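Local coordinates for protein phenylalanine--tRNA ligase beta subunit (PDB 2CXI) that forms, with the alpha subunit, the enzyme that joins phenylalanine to tRNA(Phe) at the expense of ATP, this chain being an N-terminal fragment that includes the editing domain, at residues Lys151-Phe165 against Lys196-Val209. Sequence-based numbering, arbitrary orientation.
Sequences KPPIYYKAAEKTEKF and KQFYPLLIDSEGNV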
loop_
_atom_site.group_PDB
_atom_site.type_symbol
_atom_site.label_atom_id
_atom_site.label_comp_id
_atom_site.label_asym_id
_atom_site.label_seq_id
_atom_site.Cartn_x
_atom_site.Cartn_y
_atom_site.Cartn_z
ATOM N N LYS A 151 -6.767 -0.787 13.286
ATOM C CA LYS A 151 -5.963 -0.903 12.070
ATOM C C LYS A 151 -6.134 0.330 11.190
ATOM O O LYS A 151 -7.160 0.495 10.523
ATOM C CB LYS A 151 -6.300 -2.178 11.294
ATOM C CG LYS A 151 -5.332 -2.454 10.126
ATOM C CD LYS A 151 -5.779 -3.737 9.363
ATOM C CE LYS A 151 -4.746 -4.170 8.354
ATOM N NZ LYS A 151 -5.013 -5.598 7.864
ATOM N N PRO A 152 -5.098 1.150 11.162
ATOM C CA PRO A 152 -5.070 2.363 10.339
ATOM C C PRO A 152 -4.873 1.959 8.824
ATOM O O PRO A 152 -4.419 0.839 8.556
ATOM C CB PRO A 152 -3.862 3.107 10.880
ATOM C CG PRO A 152 -2.901 1.977 11.302
ATOM C CD PRO A 152 -3.834 0.924 11.893
ATOM N N PRO A 153 -5.242 2.798 7.856
ATOM C CA PRO A 153 -5.784 4.156 8.061
ATOM C C PRO A 153 -7.132 4.174 8.787
ATOM O O PRO A 153 -7.866 3.152 8.797
ATOM C CB PRO A 153 -5.976 4.648 6.607
ATOM C CG PRO A 153 -4.824 4.014 5.900
ATOM C CD PRO A 153 -4.862 2.592 6.430
ATOM N N ILE A 154 -7.461 5.334 9.362
ATOM C CA ILE A 154 -8.746 5.493 10.091
ATOM C C ILE A 154 -9.634 6.444 9.289
ATOM O O ILE A 154 -9.124 7.379 8.660
ATOM C CB ILE A 154 -8.511 6.021 11.562
ATOM C CG1 ILE A 154 -7.496 5.138 12.316
ATOM C CG2 ILE A 154 -9.848 6.151 12.303
ATOM C CD1 ILE A 154 -7.879 3.661 12.491
ATOM N N TYR A 155 -10.933 6.191 9.299
ATOM C CA TYR A 155 -11.938 6.989 8.562
ATOM C C TYR A 155 -12.973 7.596 9.499
ATOM O O TYR A 155 -13.572 6.888 10.257
ATOM C CB TYR A 155 -12.660 6.079 7.555
ATOM C CG TYR A 155 -11.695 5.509 6.557
ATOM C CD1 TYR A 155 -10.964 4.365 6.847
ATOM C CD2 TYR A 155 -11.483 6.158 5.331
ATOM C CE1 TYR A 155 -10.026 3.841 5.924
ATOM C CE2 TYR A 155 -10.586 5.677 4.429
ATOM C CZ TYR A 155 -9.858 4.520 4.718
ATOM O OH TYR A 155 -8.963 4.056 3.771
ATOM N N TYR A 156 -13.116 8.917 9.461
ATOM C CA TYR A 156 -14.211 9.604 10.121
ATOM C C TYR A 156 -15.210 9.972 8.996
ATOM O O TYR A 156 -14.918 10.831 8.147
ATOM C CB TYR A 156 -13.650 10.827 10.862
ATOM C CG TYR A 156 -14.703 11.709 11.479
ATOM C CD1 TYR A 156 -15.754 11.165 12.225
ATOM C CD2 TYR A 156 -14.613 13.102 11.359
ATOM C CE1 TYR A 156 -16.724 11.999 12.790
ATOM C CE2 TYR A 156 -15.553 13.932 11.948
ATOM C CZ TYR A 156 -16.613 13.359 12.646
ATOM O OH TYR A 156 -17.567 14.186 13.182
ATOM N N LYS A 157 -16.318 9.250 8.937
ATOM C CA LYS A 157 -17.193 9.279 7.762
ATOM C C LYS A 157 -18.679 9.501 8.038
ATOM O O LYS A 157 -19.165 9.275 9.148
ATOM C CB LYS A 157 -17.013 7.979 6.933
ATOM C CG LYS A 157 -17.550 6.714 7.650
ATOM C CD LYS A 157 -17.532 5.546 6.692
ATOM C CE LYS A 157 -18.146 4.310 7.357
ATOM N NZ LYS A 157 -18.852 3.373 6.369
ATOM N N ALA A 158 -19.398 9.926 6.994
ATOM C CA ALA A 158 -20.845 9.977 7.033
ATOM C C ALA A 158 -21.317 8.559 6.727
ATOM O O ALA A 158 -21.010 8.035 5.677
ATOM C CB ALA A 158 -21.370 10.976 5.975
ATOM N N ALA A 159 -22.024 7.959 7.673
ATOM C CA ALA A 159 -22.544 6.596 7.563
ATOM C C ALA A 159 -24.072 6.535 7.394
ATOM O O ALA A 159 -24.822 7.335 7.982
ATOM C CB ALA A 159 -22.150 5.803 8.800
ATOM N N GLU A 160 -24.506 5.536 6.623
ATOM C CA GLU A 160 -25.901 5.114 6.560
ATOM C C GLU A 160 -26.417 4.754 7.953
ATOM O O GLU A 160 -25.693 4.176 8.774
ATOM C CB GLU A 160 -26.043 3.886 5.638
ATOM C CG GLU A 160 -25.589 4.097 4.188
ATOM C CD GLU A 160 -26.543 4.978 3.370
ATOM O OE1 GLU A 160 -27.676 5.273 3.833
ATOM O OE2 GLU A 160 -26.158 5.403 2.257
ATOM N N LYS A 161 -27.684 5.084 8.191
ATOM C CA LYS A 161 -28.333 4.844 9.470
ATOM C C LYS A 161 -28.562 3.346 9.783
ATOM O O LYS A 161 -28.875 2.986 10.927
ATOM C CB LYS A 161 -29.663 5.593 9.516
ATOM C CG LYS A 161 -29.531 7.083 9.351
ATOM C CD LYS A 161 -30.839 7.797 9.577
ATOM C CE LYS A 161 -30.676 9.244 9.173
ATOM N NZ LYS A 161 -31.644 10.167 9.828
ATOM N N THR A 162 -28.422 2.510 8.756
ATOM C CA THR A 162 -28.556 1.055 8.890
ATOM C C THR A 162 -27.234 0.336 9.150
ATOM O O THR A 162 -27.246 -0.865 9.424
ATOM C CB THR A 162 -29.206 0.449 7.629
ATOM O OG1 THR A 162 -28.456 0.866 6.485
ATOM C CG2 THR A 162 -30.609 1.004 7.402
ATOM N N GLU A 163 -26.099 1.053 9.079
ATOM C CA GLU A 163 -24.822 0.476 9.571
ATOM C C GLU A 163 -24.962 -0.024 11.009
ATOM O O GLU A 163 -25.750 0.508 11.790
ATOM C CB GLU A 163 -23.656 1.480 9.507
ATOM C CG GLU A 163 -23.189 1.909 8.127
ATOM C CD GLU A 163 -22.777 0.759 7.214
ATOM O OE1 GLU A 163 -22.188 -0.234 7.701
ATOM O OE2 GLU A 163 -23.033 0.858 5.984
ATOM N N LYS A 164 -24.167 -1.038 11.360
ATOM C CA LYS A 164 -24.267 -1.673 12.668
ATOM C C LYS A 164 -22.928 -1.722 13.388
ATOM O O LYS A 164 -21.881 -1.860 12.763
ATOM C CB LYS A 164 -24.761 -3.132 12.530
ATOM C CG LYS A 164 -26.157 -3.303 11.963
ATOM C CD LYS A 164 -26.643 -4.750 12.313
ATOM C CE LYS A 164 -27.587 -5.310 11.256
ATOM N NZ LYS A 164 -27.587 -6.822 11.297
ATOM N N PHE A 165 -22.991 -1.660 14.720
ATOM C CA PHE A 165 -21.884 -2.057 15.601
ATOM C C PHE A 165 -22.468 -2.225 17.005
ATOM O O PHE A 165 -23.599 -1.807 17.252
ATOM C CB PHE A 165 -20.720 -1.029 15.555
ATOM C CG PHE A 165 -20.976 0.283 16.332
ATOM C CD1 PHE A 165 -21.727 1.323 15.765
ATOM C CD2 PHE A 165 -20.364 0.494 17.582
ATOM C CE1 PHE A 165 -21.938 2.550 16.458
ATOM C CE2 PHE A 165 -20.578 1.682 18.309
ATOM C CZ PHE A 165 -21.367 2.739 17.729
ATOM N N LYS A 196 -30.270 14.347 10.622
ATOM C CA LYS A 196 -29.411 14.413 9.427
ATOM C C LYS A 196 -29.572 13.150 8.594
ATOM O O LYS A 196 -30.105 12.142 9.067
ATOM C CB LYS A 196 -27.950 14.616 9.814
ATOM C CG LYS A 196 -27.722 15.755 10.814
ATOM C CD LYS A 196 -28.203 17.139 10.314
ATOM C CE LYS A 196 -27.402 17.667 9.135
ATOM N NZ LYS A 196 -27.752 19.107 8.840
ATOM N N GLN A 197 -29.138 13.215 7.341
ATOM C CA GLN A 197 -29.266 12.085 6.440
ATOM C C GLN A 197 -28.322 10.943 6.822
ATOM O O GLN A 197 -28.664 9.778 6.638
ATOM C CB GLN A 197 -28.991 12.546 5.020
ATOM C CG GLN A 197 -29.503 11.612 3.960
ATOM C CD GLN A 197 -28.938 11.946 2.606
ATOM O OE1 GLN A 197 -28.383 13.050 2.400
ATOM N NE2 GLN A 197 -29.059 11.000 1.668
ATOM N N PHE A 198 -27.138 11.291 7.342
ATOM C CA PHE A 198 -26.106 10.307 7.712
ATOM C C PHE A 198 -25.625 10.592 9.137
ATOM O O PHE A 198 -25.769 11.726 9.629
ATOM C CB PHE A 198 -24.916 10.360 6.755
ATOM C CG PHE A 198 -25.291 10.181 5.312
ATOM C CD1 PHE A 198 -25.857 8.985 4.868
ATOM C CD2 PHE A 198 -25.094 11.216 4.401
ATOM C CE1 PHE A 198 -26.243 8.832 3.524
ATOM C CE2 PHE A 198 -25.459 11.073 3.042
ATOM C CZ PHE A 198 -26.030 9.867 2.610
ATOM N N TYR A 199 -25.104 9.570 9.817
ATOM C CA TYR A 199 -24.494 9.791 11.155
ATOM C C TYR A 199 -22.974 9.639 11.078
ATOM O O TYR A 199 -22.471 8.840 10.265
ATOM C CB TYR A 199 -25.068 8.840 12.210
ATOM C CG TYR A 199 -26.573 8.863 12.375
ATOM C CD1 TYR A 199 -27.324 10.019 12.101
ATOM C CD2 TYR A 199 -27.249 7.720 12.817
ATOM C CE1 TYR A 199 -28.701 10.037 12.259
ATOM C CE2 TYR A 199 -28.626 7.729 12.994
ATOM C CZ TYR A 199 -29.346 8.895 12.690
ATOM O OH TYR A 199 -30.700 8.913 12.875
ATOM N N PRO A 200 -22.233 10.407 11.885
ATOM C CA PRO A 200 -20.768 10.310 11.865
ATOM C C PRO A 200 -20.352 8.953 12.436
ATOM O O PRO A 200 -20.919 8.494 13.438
ATOM C CB PRO A 200 -20.307 11.454 12.807
ATOM C CG PRO A 200 -21.549 12.325 13.039
ATOM C CD PRO A 200 -22.717 11.397 12.879
ATOM N N LEU A 201 -19.385 8.325 11.791
ATOM C CA LEU A 201 -18.849 7.072 12.276
ATOM C C LEU A 201 -17.312 7.125 12.181
ATOM O O LEU A 201 -16.758 7.588 11.188
ATOM C CB LEU A 201 -19.415 5.912 11.438
ATOM C CG LEU A 201 -19.627 4.583 12.147
ATOM C CD1 LEU A 201 -20.625 4.770 13.304
ATOM C CD2 LEU A 201 -20.168 3.552 11.129
ATOM N N LEU A 202 -16.650 6.664 13.229
ATOM C CA LEU A 202 -15.185 6.531 13.240
ATOM C C LEU A 202 -14.846 5.037 13.111
ATOM O O LEU A 202 -15.197 4.260 13.979
ATOM C CB LEU A 202 -14.635 7.078 14.569
ATOM C CG LEU A 202 -13.108 7.232 14.699
ATOM C CD1 LEU A 202 -12.444 8.145 13.558
ATOM C CD2 LEU A 202 -12.740 7.677 16.145
ATOM N N ILE A 203 -14.185 4.654 12.025
ATOM C CA ILE A 203 -14.077 3.244 11.633
ATOM C C ILE A 203 -12.678 2.943 11.109
ATOM O O ILE A 203 -12.022 3.834 10.493
ATOM C CB ILE A 203 -15.208 2.891 10.589
ATOM C CG1 ILE A 203 -15.188 1.391 10.243
ATOM C CG2 ILE A 203 -15.060 3.622 9.305
ATOM C CD1 ILE A 203 -16.528 0.888 9.638
ATOM N N ASP A 204 -12.169 1.744 11.375
ATOM C CA ASP A 204 -10.814 1.488 10.956
ATOM C C ASP A 204 -10.819 0.772 9.598
ATOM O O ASP A 204 -11.889 0.573 8.988
ATOM C CB ASP A 204 -9.948 0.797 12.027
ATOM C CG ASP A 204 -10.228 -0.720 12.177
ATOM O OD1 ASP A 204 -11.038 -1.298 11.418
ATOM O OD2 ASP A 204 -9.649 -1.400 13.055
ATOM N N SER A 205 -9.623 0.438 9.130
ATOM C CA SER A 205 -9.447 -0.081 7.747
ATOM C C SER A 205 -9.984 -1.466 7.476
ATOM O O SER A 205 -10.127 -1.860 6.312
ATOM C CB SER A 205 -7.989 -0.029 7.384
ATOM O OG SER A 205 -7.786 1.309 7.040
ATOM N N GLU A 206 -10.289 -2.200 8.532
ATOM C CA GLU A 206 -11.011 -3.448 8.381
ATOM C C GLU A 206 -12.484 -3.375 8.746
ATOM O O GLU A 206 -13.121 -4.404 8.959
ATOM C CB GLU A 206 -10.337 -4.505 9.223
ATOM C CG GLU A 206 -9.242 -5.251 8.473
ATOM C CD GLU A 206 -8.536 -6.222 9.375
ATOM O OE1 GLU A 206 -9.252 -6.970 10.073
ATOM O OE2 GLU A 206 -7.283 -6.204 9.417
ATOM N N GLY A 207 -13.034 -2.173 8.851
ATOM C CA GLY A 207 -14.473 -2.063 9.104
ATOM C C GLY A 207 -14.865 -2.137 10.566
ATOM O O GLY A 207 -16.042 -2.188 10.876
ATOM N N ASN A 208 -13.899 -2.132 11.475
ATOM C CA ASN A 208 -14.234 -2.108 12.907
ATOM C C ASN A 208 -14.521 -0.692 13.362
ATOM O O ASN A 208 -13.689 0.213 13.214
ATOM C CB ASN A 208 -13.118 -2.724 13.753
ATOM C CG ASN A 208 -12.763 -4.107 13.270
ATOM O OD1 ASN A 208 -13.538 -5.052 13.438
ATOM N ND2 ASN A 208 -11.643 -4.212 12.587
ATOM N N VAL A 209 -15.711 -0.528 13.916
ATOM C CA VAL A 209 -16.184 0.792 14.346
ATOM C C VAL A 209 -15.642 1.084 15.725
ATOM O O VAL A 209 -15.959 0.376 16.721
ATOM C CB VAL A 209 -17.736 0.862 14.360
ATOM C CG1 VAL A 209 -18.227 2.208 14.948
ATOM C CG2 VAL A 209 -18.301 0.626 12.968
HETATM O O HOH W 1 -7.732 1.784 4.099
#
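Val209 CG1 sits over the centre of one face of the Phe165 ring, 3.7 Å from its centroid in a CH-pi contact, while Lys161 CG lies over one face of the Tyr199 ring, offset toward the rim. The Phe198 ring has Gln197 CG over one face and Glu160 OE1 at its edge; at the edge of the Tyr155 ring come Ile203 O and Ser205 OG. Tyr155 and Tyr199 belong to an antiparallel strand pair, 154-159 with 199-204, in the mixed sheet of the B3/4 domain, the editing domain of this synthetase; Phe165 and Val209 meet beyond it. Strand 84-93 pairs with the other edge of 154-159. Six backbone bonds join the two strands, among them Lys157 N to Leu201 O at 2.8 Å. Proline suits position 200, a non-hydrogen-bonded site, where no N-H is needed; Pro200 CB meets Tyr156 CE1 at 3.6 Å, and Tyr156 OH bonds to Arg101 O. Small Ala159 leaves room for Leu201 CD2. Lysine suits 161 because its long aliphatic chain, extended beyond CG, can cross the Tyr199 ring and still carry its ammonium group onward: Lys161 NZ reaches Lys196 O at 2.6 Å. Asp204 OD1 accepts Glu206 N, making an Asx turn, and also Asn208 N and ND2; OD2 receives Lys151 N. Tyr155 OH reaches Ser18 of the second subunit and a water that donates to Ser205 OG; Ser205 OG itself donates to Pro153 O at 2.5 Å, tilted 20° from the carbonyl plane.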